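Methyltransferase domain-containing protein (Serratia marcescens, PDB 7CLU) probably catalyses a methyl transfer from S-adenosylmethionine to a substrate hydroxyl, as a dimeric O-methyltransferase of the prodigiosin synthetic pathway. Local coordinates at residues A24-F30 against L57-L61; W107-A113 against L293-V297; D117-R121 against L296-D300; V161-D165 against M325-G329; S204-R208 against D221-G225. One frame throughout, in Å; residues are numbered along the deposited sequence.

Contact 1 (A24-F30 against L57-L61); sequences ALALKLF and LLIAL
Leu-29 and Leu-61 reach for one another tip to tip inside the helical N-terminal dimerisation domain, a member of the helix-turn-helix clan, with CD2 of Leu-29 3.7 Å from CD1 of Leu-61. Leu-29 makes the largest contribution from its segment. Its CG lies anti to the backbone N (chi1 173°), which throws the two methyls out as a fork: CD2 goes to Leu-61, while CD1 slides past the oncoming Leu-57 and sits 3.8 Å from its CD2. That same CD1 is also 3.8 Å from CD2 of Leu-58, whose side chain runs slantwise to Leu-29 and comes in by its end. Leu-57 CD2 has a further neighbour in Leu-27 CD1, at 3.9 Å.

A Schellman motif follows helix 15-26: Lys-28 takes positive phi, and the chain turns so that Leu-27 and Leu-29 face the same helix. Leu-29 N bonds back to Ala-24 O over 2.9 Å. The contact is wholly apolar and buried; Leu-47 of helix 40-47 also packs on Leu-29, and across the dimer Arg-115 of the second subunit lies on Leu-27. Leu-61 CD1 is the point where three residues converge: besides Leu-29 it meets Ala-24 CB at 3.8 Å and, obliquely to the ring, Phe-30 CE1 at 4.1 Å.

Contact 2 (W107-A113 against L293-V297); sequences WGELKTA and LNMLV
Leu-293 opens the segment by laying its CB 3.4 Å from CH2 of Trp-107, at the six-membered end of the indole, the two side chains crossing at about a right angle. Its CD2 turns to Leu-110 CD1 at 4.1 Å.

Asn-294 supplies the polar link. Trp-107 NE1 donates to Asn-294 OD1 over 3.0 Å, nearly straight at 170°, and lands on a lone pair in the carbonyl plane. Asn-294 swings its amide away from its own backbone N (chi1 -171°) and sets it almost coplanar with the indole, 18° apart, so the single N-H of the ring is satisfied in its own plane and the ring's rotation is restrained. The asparagine side chain is about 8 Å from that of His-247, the predicted proton acceptor.

One turn after Leu-293, Leu-296 rests its CG 4.0 Å from Ala-113 CB. Val-297 then splits its branches: CG1 is wedged between Leu-110 CD1, at 3.6 Å, and Ala-113 CB, at 3.7 Å, whereas CG2 makes an off-centre CH-pi contact with the five-membered ring of Trp-107.

Helix 286-298 thus packs against both the end of helix 93-107 and the start of helix 110-116, across the turn between them. The dimer partner closes on the same place, with Phe-16 of the second subunit stacked on Trp-107 and its Phe-15 edge-to-face.

Contact 3 (D117-R121 against L296-D300); sequences DAHQR and LVSTD
Arg-121 grips Asp-300 end-on with both NH1 and NH2, and both nitrogens go to one oxygen. The NH2 to OD1 arm of this salt bridge is 2.7 Å long and uses the syn lone pair, while NH1 meets OD1 nearly along the C-O bond direction. NH1 also donates to Ser-298 O at 2.9 Å, so the guanidinium is pinned in its own plane to the end of helix 286-298. A bend at chi3 (-45°) turns the group back over the histidine, where His-119 ND1 lies 3.5 Å above the guanidinium centre.

That histidine is itself fixed: its ND1 accepts from Arg-121 N over 3.0 Å, close to the ring plane. Gln-120 N donates to Val-297 O at 3.0 Å and 167°, tying the loop backbone to the helix, and a water accepts from His-119 N. Farther out, Asp-300 OD2 takes the N-H of Trp-131, and Arg-121 NH2 gives a second bond to Arg-129 O.

The loop between helices 110-116 and 121-125 is thereby laid across the C-terminal end of helix 286-298, with helix 131-137 packed on Arg-121 through Trp-131 and Ile-134.

Contact 4 (V161-D165 against M325-G329); sequences VRDYD and MKIAG
Asp-163 carries the polar part of this contact. Its OD2 accepts from Ala-328 N over 3.0 Å at 162°, the N-H arriving from above the carboxylate plane, 37° out of it. The other oxygen, OD1, holds Arg-162 NH1 in a salt bridge of 2.6 Å between neighbours in sequence. The two oxygens thus serve different partners, and the arginine would be expected to favour the charged form of the acid. Bends at chi2 and chi3 fold the Arg-162 chain back, bringing a face of its guanidinium against Asp-163 CG.

Van der Waals contacts flank that bond: Ala-328 CB lies 3.3 Å from Arg-162 NH2, obliquely to the guanidinium, and Ile-327 CG2 meets Asp-163 CB at 3.7 Å.

Sulfur and ring make the third kind. Met-325 SD lies at the edge of the Tyr-164 ring, in its plane, 3.5 Å from CD2. The methionine runs out straight to the sulfur and crosses the tyrosine at about a right angle. Tyr-164 is held at its far end too, its OH bonded to His-169 NE2 and Arg-270 NH1.

What results is a Met-aromatic contact beside a carboxylate-to-backbone bond, joining the C-terminal end of helix 154-163 and the residue after it to the end of strand 322-326, an outermost strand of the Rossmann-like methyltransferase sheet within this chain, and the loop that follows, close to Arg-331, which binds S-adenosyl-L-homocysteine.

Contact 5 (S204-R208 against D221-G225); sequences SAFLR and DVVEG
Val-222 turns CG1 opposite its backbone N (chi1 -172°), which spreads both methyls against the helix, and Arg-208 bends at chi3 to swing its guanidinium across to the strand. They meet in the beta-alpha-beta unit formed by strand 194-199, helix 201-214 and strand 221-224 of the Rossmann-like fold, where helix and returning strand run antiparallel at 178°, their axes 8.7 Å apart.

Val-222 is the central residue of the contact. CG1 lies 3.9 Å from Ser-204 CB, and CG2 is 3.9 Å from Leu-207 CD2, the leucine crossing at a slant. Over its CB lies a face of the Arg-208 guanidinium. Leu-207 also packs on Glu-199, a residue that binds S-adenosyl-L-homocysteine, which places this side of the helix next to the cofactor-binding end of strand 194-199.

Glu-224 extends beside Ser-204, and its OE1 stays 4.0 Å from Arg-208 NH2, a separation that leaves the two charges to attract at a distance without a salt bridge.

Arg-208 NH2 donates to Val-222 O at 2.9 Å, bent to 136° and from above the carbonyl plane. A water completes the bridge to the same residue, accepting from Arg-208 NE at 3.1 Å and from Val-222 N at 2.8 Å.

In the fold
Contacts 1, 2 and 3 are buried and touch the second subunit; contact 4 is at the surface and contact 5 partly buried, and neither meets another chain. Contact 1, in the dimerisation domain, is apolar packing alone, mostly of leucines. Contacts 2 and 3 share Leu-296 and Val-297 of helix 286-298 and touch each other, their centres 6 Å apart, yet their chemistry changes along that helix: one indole bond amid apolar packing in the first, a salt bridge, one backbone bond and an arginine-to-carbonyl bond at the helix end in the second. Contacts 4 and 5 reach the two outermost strands of one sheet, 322-326 and 221-224, and each pairs a single side-chain-to-backbone bond with modest packing.

Contact 1 (A24-F30 against L57-L61)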
# COMPACT_ATOMS: atom_id res chain seq x y z
N ALA A 24 2.75 13.35 0.17
CA ALA A 24 3.92 14.21 0.26
C ALA A 24 4.45 14.59 -1.12
O ALA A 24 4.88 15.73 -1.35
CB ALA A 24 5.01 13.52 1.07
N LEU A 25 4.43 13.63 -2.06
CA LEU A 25 4.91 13.93 -3.40
C LEU A 25 3.95 14.86 -4.12
O LEU A 25 4.39 15.81 -4.79
CB LEU A 25 5.11 12.63 -4.19
CG LEU A 25 6.24 11.70 -3.72
CD1 LEU A 25 6.17 10.35 -4.45
CD2 LEU A 25 7.61 12.33 -3.89
N ALA A 26 2.65 14.62 -3.99
CA ALA A 26 1.66 15.48 -4.63
C ALA A 26 1.72 16.89 -4.07
O ALA A 26 1.60 17.87 -4.82
CB ALA A 26 0.26 14.88 -4.47
N LEU A 27 1.94 17.03 -2.76
CA LEU A 27 2.10 18.35 -2.16
C LEU A 27 3.45 18.98 -2.48
O LEU A 27 3.66 20.14 -2.14
CB LEU A 27 1.91 18.25 -0.64
CG LEU A 27 0.48 18.03 -0.13
CD1 LEU A 27 0.46 17.54 1.32
CD2 LEU A 27 -0.33 19.30 -0.26
N LYS A 28 4.35 18.25 -3.13
CA LYS A 28 5.73 18.69 -3.35
C LYS A 28 6.38 19.10 -2.03
O LYS A 28 7.09 20.10 -1.94
CB LYS A 28 5.78 19.83 -4.37
CG LYS A 28 5.36 19.40 -5.77
CD LYS A 28 5.03 20.60 -6.64
CE LYS A 28 4.79 20.18 -8.09
NZ LYS A 28 5.68 19.06 -8.50
N LEU A 29 6.12 18.30 -0.99
CA LEU A 29 6.55 18.66 0.36
C LEU A 29 8.07 18.70 0.46
O LEU A 29 8.64 19.61 1.06
CB LEU A 29 5.96 17.67 1.36
CG LEU A 29 6.42 17.75 2.83
CD1 LEU A 29 5.28 17.35 3.76
CD2 LEU A 29 7.62 16.87 3.07
N PHE A 30 8.74 17.70 -0.11
CA PHE A 30 10.19 17.67 -0.02
C PHE A 30 10.83 18.84 -0.74
O PHE A 30 11.98 19.17 -0.44
CB PHE A 30 10.71 16.34 -0.56
CG PHE A 30 9.99 15.15 0.00
CD1 PHE A 30 10.25 14.72 1.29
CD2 PHE A 30 9.05 14.47 -0.75
CE1 PHE A 30 9.59 13.62 1.82
CE2 PHE A 30 8.38 13.38 -0.24
CZ PHE A 30 8.64 12.95 1.06
N LEU A 57 1.78 14.84 8.81
CA LEU A 57 2.44 14.23 7.67
C LEU A 57 3.96 14.20 7.86
O LEU A 57 4.61 13.20 7.58
CB LEU A 57 2.07 14.98 6.39
CG LEU A 57 2.67 14.42 5.11
CD1 LEU A 57 2.38 12.93 4.97
CD2 LEU A 57 2.14 15.22 3.92
N LEU A 58 4.52 15.29 8.39
CA LEU A 58 5.97 15.38 8.58
C LEU A 58 6.46 14.35 9.58
O LEU A 58 7.48 13.67 9.34
CB LEU A 58 6.34 16.79 9.05
CG LEU A 58 6.19 17.85 7.97
CD1 LEU A 58 6.21 19.21 8.63
CD2 LEU A 58 7.29 17.70 6.94
N ILE A 59 5.78 14.24 10.73
CA ILE A 59 6.16 13.27 11.75
C ILE A 59 6.13 11.86 11.19
O ILE A 59 7.01 11.05 11.47
CB ILE A 59 5.24 13.41 12.98
CG1 ILE A 59 5.49 14.72 13.71
CG2 ILE A 59 5.38 12.22 13.92
CD1 ILE A 59 4.49 14.96 14.86
N ALA A 60 5.09 11.55 10.40
CA ALA A 60 5.02 10.25 9.76
C ALA A 60 6.20 10.03 8.82
O ALA A 60 6.83 8.97 8.83
CB ALA A 60 3.69 10.10 8.99
N LEU A 61 6.49 11.02 7.96
CA LEU A 61 7.61 10.87 7.03
C LEU A 61 8.93 10.74 7.79
O LEU A 61 9.83 10.01 7.35
CB LEU A 61 7.68 12.07 6.07
CG LEU A 61 6.48 12.26 5.15
CD1 LEU A 61 6.52 13.66 4.53
CD2 LEU A 61 6.49 11.15 4.09

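Contact 2 (W107-A113 against L293-V297)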
# COMPACT_ATOMS: atom_id res chain seq x y z
N TRP A 107 -7.30 -0.82 -7.12
CA TRP A 107 -7.03 -1.90 -6.17
C TRP A 107 -8.01 -1.91 -5.02
O TRP A 107 -8.12 -2.93 -4.33
CB TRP A 107 -5.60 -1.80 -5.62
CG TRP A 107 -4.57 -2.39 -6.53
CD1 TRP A 107 -4.09 -1.84 -7.69
CD2 TRP A 107 -3.85 -3.62 -6.34
NE1 TRP A 107 -3.12 -2.66 -8.23
CE2 TRP A 107 -2.96 -3.76 -7.42
CE3 TRP A 107 -3.89 -4.62 -5.36
CZ2 TRP A 107 -2.10 -4.86 -7.55
CZ3 TRP A 107 -3.05 -5.72 -5.49
CH2 TRP A 107 -2.15 -5.82 -6.57
N GLY A 108 -8.70 -0.80 -4.77
CA GLY A 108 -9.77 -0.82 -3.80
C GLY A 108 -10.80 -1.89 -4.12
O GLY A 108 -11.40 -2.46 -3.21
N GLU A 109 -10.96 -2.21 -5.40
CA GLU A 109 -11.93 -3.20 -5.86
C GLU A 109 -11.25 -4.48 -6.36
O GLU A 109 -11.77 -5.16 -7.25
CB GLU A 109 -12.81 -2.59 -6.95
CG GLU A 109 -13.58 -1.35 -6.50
CD GLU A 109 -14.62 -1.66 -5.43
OE1 GLU A 109 -15.46 -2.54 -5.67
OE2 GLU A 109 -14.58 -1.05 -4.34
N LEU A 110 -10.08 -4.82 -5.79
CA LEU A 110 -9.42 -6.06 -6.16
C LEU A 110 -10.33 -7.27 -5.97
O LEU A 110 -10.32 -8.20 -6.79
CB LEU A 110 -8.13 -6.24 -5.35
CG LEU A 110 -7.41 -7.58 -5.57
CD1 LEU A 110 -6.91 -7.69 -7.01
CD2 LEU A 110 -6.25 -7.76 -4.59
N LYS A 111 -11.10 -7.29 -4.87
CA LYS A 111 -11.95 -8.44 -4.59
C LYS A 111 -12.87 -8.72 -5.76
O LYS A 111 -13.02 -9.87 -6.19
CB LYS A 111 -12.77 -8.20 -3.31
CG LYS A 111 -14.02 -9.09 -3.17
CD LYS A 111 -14.78 -8.78 -1.88
CE LYS A 111 -16.28 -9.05 -2.03
NZ LYS A 111 -17.01 -8.92 -0.73
N THR A 112 -13.47 -7.67 -6.33
CA THR A 112 -14.40 -7.85 -7.43
C THR A 112 -13.67 -8.20 -8.72
O THR A 112 -14.21 -8.93 -9.57
CB THR A 112 -15.25 -6.59 -7.59
OG1 THR A 112 -15.97 -6.37 -6.37
CG2 THR A 112 -16.25 -6.71 -8.75
N ALA A 113 -12.44 -7.69 -8.89
CA ALA A 113 -11.65 -8.04 -10.07
C ALA A 113 -11.31 -9.52 -10.07
O ALA A 113 -11.27 -10.16 -11.13
CB ALA A 113 -10.37 -7.20 -10.14
N LEU A 293 -1.49 -8.92 -10.61
CA LEU A 293 -2.76 -8.43 -10.07
C LEU A 293 -3.03 -7.00 -10.52
O LEU A 293 -4.18 -6.62 -10.76
CB LEU A 293 -2.73 -8.51 -8.54
CG LEU A 293 -2.90 -9.89 -7.90
CD1 LEU A 293 -2.86 -9.80 -6.35
CD2 LEU A 293 -4.21 -10.53 -8.36
N ASN A 294 -1.98 -6.17 -10.62
CA ASN A 294 -2.14 -4.82 -11.15
C ASN A 294 -2.64 -4.86 -12.59
O ASN A 294 -3.47 -4.04 -12.99
CB ASN A 294 -0.83 -4.04 -11.05
CG ASN A 294 -1.01 -2.56 -11.38
OD1 ASN A 294 -1.62 -1.82 -10.63
ND2 ASN A 294 -0.44 -2.12 -12.51
N MET A 295 -2.16 -5.82 -13.38
CA MET A 295 -2.68 -5.96 -14.74
C MET A 295 -4.14 -6.38 -14.73
O MET A 295 -4.93 -5.94 -15.57
CB MET A 295 -1.85 -6.98 -15.51
CG MET A 295 -0.38 -6.72 -15.50
SD MET A 295 -0.01 -4.97 -15.65
CE MET A 295 -0.42 -4.76 -17.34
N LEU A 296 -4.52 -7.23 -13.77
CA LEU A 296 -5.89 -7.70 -13.66
C LEU A 296 -6.85 -6.54 -13.42
O LEU A 296 -7.89 -6.43 -14.09
CB LEU A 296 -6.00 -8.73 -12.53
CG LEU A 296 -7.39 -9.09 -12.04
CD1 LEU A 296 -8.15 -9.81 -13.17
CD2 LEU A 296 -7.31 -9.98 -10.79
N VAL A 297 -6.52 -5.66 -12.46
CA VAL A 297 -7.49 -4.64 -12.07
C VAL A 297 -7.54 -3.49 -13.05
O VAL A 297 -8.55 -2.77 -13.09
CB VAL A 297 -7.20 -4.06 -10.67
CG1 VAL A 297 -7.29 -5.16 -9.59
CG2 VAL A 297 -5.86 -3.37 -10.63

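Contact 3 (D117-R121 against L296-D300)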
# COMPACT_ATOMS: atom_id res chain seq x y z
N ASP A 117 -12.70 -11.73 -12.86
CA ASP A 117 -11.54 -11.71 -13.76
C ASP A 117 -11.68 -10.62 -14.81
O ASP A 117 -11.61 -10.86 -16.01
CB ASP A 117 -11.32 -13.07 -14.41
CG ASP A 117 -10.06 -13.10 -15.25
OD1 ASP A 117 -9.06 -12.44 -14.87
OD2 ASP A 117 -10.06 -13.75 -16.31
N ALA A 118 -11.85 -9.39 -14.32
CA ALA A 118 -12.03 -8.24 -15.21
C ALA A 118 -11.55 -6.98 -14.51
O ALA A 118 -11.58 -6.87 -13.28
CB ALA A 118 -13.50 -8.08 -15.63
N HIS A 119 -11.14 -6.00 -15.32
CA HIS A 119 -10.74 -4.70 -14.81
C HIS A 119 -11.90 -4.04 -14.07
O HIS A 119 -13.07 -4.37 -14.25
CB HIS A 119 -10.27 -3.79 -15.96
CG HIS A 119 -11.39 -3.34 -16.85
ND1 HIS A 119 -12.16 -2.23 -16.58
CD2 HIS A 119 -11.87 -3.86 -18.01
CE1 HIS A 119 -13.07 -2.08 -17.53
NE2 HIS A 119 -12.92 -3.06 -18.41
N GLN A 120 -11.56 -3.08 -13.21
CA GLN A 120 -12.57 -2.35 -12.46
C GLN A 120 -12.68 -0.89 -12.90
O GLN A 120 -13.15 -0.05 -12.13
CB GLN A 120 -12.29 -2.44 -10.96
CG GLN A 120 -12.35 -3.88 -10.41
CD GLN A 120 -13.70 -4.54 -10.63
OE1 GLN A 120 -14.69 -4.13 -10.02
NE2 GLN A 120 -13.74 -5.56 -11.49
N ARG A 121 -12.27 -0.57 -14.14
CA ARG A 121 -12.33 0.82 -14.58
C ARG A 121 -13.77 1.33 -14.67
O ARG A 121 -14.02 2.51 -14.43
CB ARG A 121 -11.61 0.98 -15.92
CG ARG A 121 -10.11 0.62 -15.88
CD ARG A 121 -9.42 0.88 -17.21
NE ARG A 121 -10.19 0.39 -18.35
CZ ARG A 121 -10.04 -0.79 -18.94
NH1 ARG A 121 -9.13 -1.65 -18.50
NH2 ARG A 121 -10.80 -1.13 -19.98
N LEU A 296 -4.52 -7.23 -13.77
CA LEU A 296 -5.89 -7.70 -13.66
C LEU A 296 -6.85 -6.54 -13.42
O LEU A 296 -7.89 -6.43 -14.09
CB LEU A 296 -6.00 -8.73 -12.53
CG LEU A 296 -7.39 -9.09 -12.04
CD1 LEU A 296 -8.15 -9.81 -13.17
CD2 LEU A 296 -7.31 -9.98 -10.79
N VAL A 297 -6.52 -5.66 -12.46
CA VAL A 297 -7.49 -4.64 -12.07
C VAL A 297 -7.54 -3.49 -13.05
O VAL A 297 -8.55 -2.77 -13.09
CB VAL A 297 -7.20 -4.06 -10.67
CG1 VAL A 297 -7.29 -5.16 -9.59
CG2 VAL A 297 -5.86 -3.37 -10.63
N SER A 298 -6.50 -3.31 -13.87
CA SER A 298 -6.33 -2.09 -14.65
C SER A 298 -6.43 -2.28 -16.16
O SER A 298 -6.76 -1.32 -16.85
CB SER A 298 -4.97 -1.45 -14.34
OG SER A 298 -3.88 -2.23 -14.82
N THR A 299 -6.11 -3.45 -16.69
CA THR A 299 -6.09 -3.67 -18.13
C THR A 299 -7.19 -4.65 -18.51
O THR A 299 -7.91 -5.18 -17.66
CB THR A 299 -4.73 -4.18 -18.61
OG1 THR A 299 -4.61 -5.57 -18.31
CG2 THR A 299 -3.59 -3.39 -17.94
N ASP A 300 -7.32 -4.92 -19.81
CA ASP A 300 -8.43 -5.76 -20.21
C ASP A 300 -8.13 -7.25 -20.06
O ASP A 300 -9.07 -8.04 -19.89
CB ASP A 300 -8.87 -5.42 -21.63
CG ASP A 300 -9.72 -4.16 -21.67
OD1 ASP A 300 -9.90 -3.55 -20.59
OD2 ASP A 300 -10.21 -3.78 -22.75
O HOH W 1 -10.71 -7.23 -18.15

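Contact 4 (V161-D165 against M325-G329)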
# COMPACT_ATOMS: atom_id res chain seq x y z
N VAL A 161 22.70 -4.00 -23.55
CA VAL A 161 23.82 -3.54 -24.37
C VAL A 161 25.10 -4.32 -24.05
O VAL A 161 25.90 -4.61 -24.95
CB VAL A 161 24.02 -2.02 -24.20
CG1 VAL A 161 25.22 -1.55 -25.00
CG2 VAL A 161 22.78 -1.27 -24.63
N ARG A 162 25.30 -4.68 -22.78
CA ARG A 162 26.57 -5.28 -22.37
C ARG A 162 26.59 -6.79 -22.58
O ARG A 162 27.59 -7.33 -23.05
CB ARG A 162 26.84 -4.94 -20.90
CG ARG A 162 28.22 -5.30 -20.36
CD ARG A 162 28.17 -6.55 -19.50
NE ARG A 162 27.38 -6.37 -18.28
CZ ARG A 162 27.12 -7.33 -17.39
NH1 ARG A 162 27.57 -8.56 -17.59
NH2 ARG A 162 26.38 -7.07 -16.32
N ASP A 163 25.49 -7.49 -22.27
CA ASP A 163 25.44 -8.95 -22.29
C ASP A 163 25.01 -9.54 -23.63
O ASP A 163 25.23 -10.74 -23.85
CB ASP A 163 24.49 -9.47 -21.21
CG ASP A 163 25.02 -9.23 -19.82
OD1 ASP A 163 26.05 -8.56 -19.73
OD2 ASP A 163 24.40 -9.69 -18.84
N TYR A 164 24.40 -8.77 -24.52
CA TYR A 164 23.99 -9.28 -25.82
C TYR A 164 24.84 -8.63 -26.90
O TYR A 164 25.08 -7.42 -26.87
CB TYR A 164 22.51 -9.03 -26.09
CG TYR A 164 22.03 -9.58 -27.42
CD1 TYR A 164 22.18 -8.86 -28.59
CD2 TYR A 164 21.42 -10.83 -27.49
CE1 TYR A 164 21.75 -9.36 -29.81
CE2 TYR A 164 20.96 -11.34 -28.71
CZ TYR A 164 21.13 -10.60 -29.86
OH TYR A 164 20.70 -11.09 -31.08
N ASP A 165 25.33 -9.46 -27.82
CA ASP A 165 26.23 -9.02 -28.92
C ASP A 165 25.43 -8.38 -30.06
O ASP A 165 24.97 -9.12 -30.93
CB ASP A 165 27.08 -10.18 -29.43
CG ASP A 165 28.26 -9.73 -30.26
OD1 ASP A 165 28.46 -8.50 -30.35
OD2 ASP A 165 28.97 -10.59 -30.79
N MET A 325 17.23 -16.11 -22.76
CA MET A 325 18.57 -15.55 -22.60
C MET A 325 18.54 -14.66 -21.37
O MET A 325 17.86 -13.62 -21.36
CB MET A 325 19.00 -14.78 -23.85
CG MET A 325 20.39 -14.19 -23.74
SD MET A 325 20.93 -13.54 -25.32
CE MET A 325 20.31 -14.81 -26.43
N LYS A 326 19.25 -15.08 -20.33
CA LYS A 326 19.37 -14.28 -19.12
C LYS A 326 20.38 -13.17 -19.35
O LYS A 326 21.40 -13.36 -20.01
CB LYS A 326 19.81 -15.15 -17.95
CG LYS A 326 18.82 -16.23 -17.57
CD LYS A 326 19.41 -17.16 -16.53
CE LYS A 326 18.43 -17.41 -15.39
NZ LYS A 326 19.11 -17.83 -14.12
N ILE A 327 20.07 -11.98 -18.82
CA ILE A 327 20.96 -10.83 -18.88
C ILE A 327 20.89 -10.11 -17.54
O ILE A 327 19.96 -10.29 -16.75
CB ILE A 327 20.60 -9.85 -20.03
CG1 ILE A 327 19.13 -9.43 -19.94
CG2 ILE A 327 20.88 -10.46 -21.40
CD1 ILE A 327 18.82 -8.18 -20.73
N ALA A 328 21.90 -9.28 -17.29
CA ALA A 328 21.84 -8.41 -16.11
C ALA A 328 20.63 -7.49 -16.20
O ALA A 328 20.16 -7.14 -17.28
CB ALA A 328 23.12 -7.58 -15.98
N GLY A 329 20.12 -7.10 -15.03
CA GLY A 329 18.96 -6.25 -14.97
C GLY A 329 17.71 -7.03 -14.63
O GLY A 329 17.75 -8.24 -14.43

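Contact 5 (S204-R208 against D221-G225)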
# COMPACT_ATOMS: atom_id res chain seq x y z
N SER A 204 4.79 9.16 -33.47
CA SER A 204 6.06 9.09 -34.18
C SER A 204 6.74 10.45 -34.26
O SER A 204 7.94 10.58 -33.96
CB SER A 204 5.87 8.47 -35.57
OG SER A 204 5.33 9.39 -36.49
N ALA A 205 6.00 11.50 -34.65
CA ALA A 205 6.60 12.83 -34.77
C ALA A 205 7.19 13.30 -33.45
O ALA A 205 8.25 13.95 -33.43
CB ALA A 205 5.57 13.83 -35.29
N PHE A 206 6.54 12.99 -32.33
CA PHE A 206 7.04 13.41 -31.01
C PHE A 206 8.37 12.74 -30.70
O PHE A 206 9.33 13.39 -30.28
CB PHE A 206 5.99 13.08 -29.94
CG PHE A 206 6.48 13.27 -28.52
CD1 PHE A 206 6.59 14.55 -27.98
CD2 PHE A 206 6.81 12.18 -27.74
CE1 PHE A 206 7.04 14.72 -26.68
CE2 PHE A 206 7.26 12.35 -26.43
CZ PHE A 206 7.37 13.62 -25.90
N LEU A 207 8.45 11.42 -30.92
CA LEU A 207 9.71 10.71 -30.71
C LEU A 207 10.79 11.21 -31.67
O LEU A 207 11.96 11.36 -31.28
CB LEU A 207 9.48 9.21 -30.87
CG LEU A 207 10.72 8.33 -30.69
CD1 LEU A 207 10.96 8.06 -29.21
CD2 LEU A 207 10.61 7.02 -31.48
N ARG A 208 10.41 11.48 -32.92
CA ARG A 208 11.36 12.06 -33.87
C ARG A 208 11.93 13.36 -33.33
O ARG A 208 13.14 13.61 -33.42
CB ARG A 208 10.68 12.26 -35.22
CG ARG A 208 11.61 12.06 -36.42
CD ARG A 208 10.85 12.17 -37.74
NE ARG A 208 10.46 10.87 -38.27
CZ ARG A 208 9.21 10.41 -38.30
NH1 ARG A 208 8.21 11.13 -37.81
NH2 ARG A 208 8.96 9.21 -38.81
N ASP A 221 16.30 5.87 -37.09
CA ASP A 221 15.10 6.19 -37.85
C ASP A 221 13.84 5.88 -37.04
O ASP A 221 13.81 4.96 -36.22
CB ASP A 221 15.05 5.41 -39.16
CG ASP A 221 16.14 5.81 -40.13
OD1 ASP A 221 16.44 7.02 -40.23
OD2 ASP A 221 16.71 4.91 -40.78
N VAL A 222 12.80 6.66 -37.29
CA VAL A 222 11.47 6.38 -36.76
C VAL A 222 10.60 5.97 -37.93
O VAL A 222 10.43 6.74 -38.88
CB VAL A 222 10.88 7.59 -36.03
CG1 VAL A 222 9.58 7.20 -35.32
CG2 VAL A 222 11.88 8.14 -35.03
N VAL A 223 10.09 4.74 -37.88
CA VAL A 223 9.14 4.28 -38.87
C VAL A 223 7.79 4.10 -38.19
O VAL A 223 7.68 3.93 -36.98
CB VAL A 223 9.58 2.98 -39.55
CG1 VAL A 223 10.92 3.20 -40.27
CG2 VAL A 223 9.64 1.86 -38.53
N GLU A 224 6.74 4.12 -39.00
CA GLU A 224 5.40 4.06 -38.46
C GLU A 224 4.80 2.69 -38.71
O GLU A 224 5.09 2.02 -39.71
CB GLU A 224 4.54 5.18 -39.06
CG GLU A 224 5.12 6.55 -38.72
CD GLU A 224 4.41 7.69 -39.40
OE1 GLU A 224 5.10 8.63 -39.86
OE2 GLU A 224 3.16 7.66 -39.48
N GLY A 225 3.99 2.25 -37.76
CA GLY A 225 3.44 0.92 -37.82
C GLY A 225 2.56 0.65 -36.62
O GLY A 225 2.36 1.52 -35.75
O HOH W 2 13.06 9.14 -38.63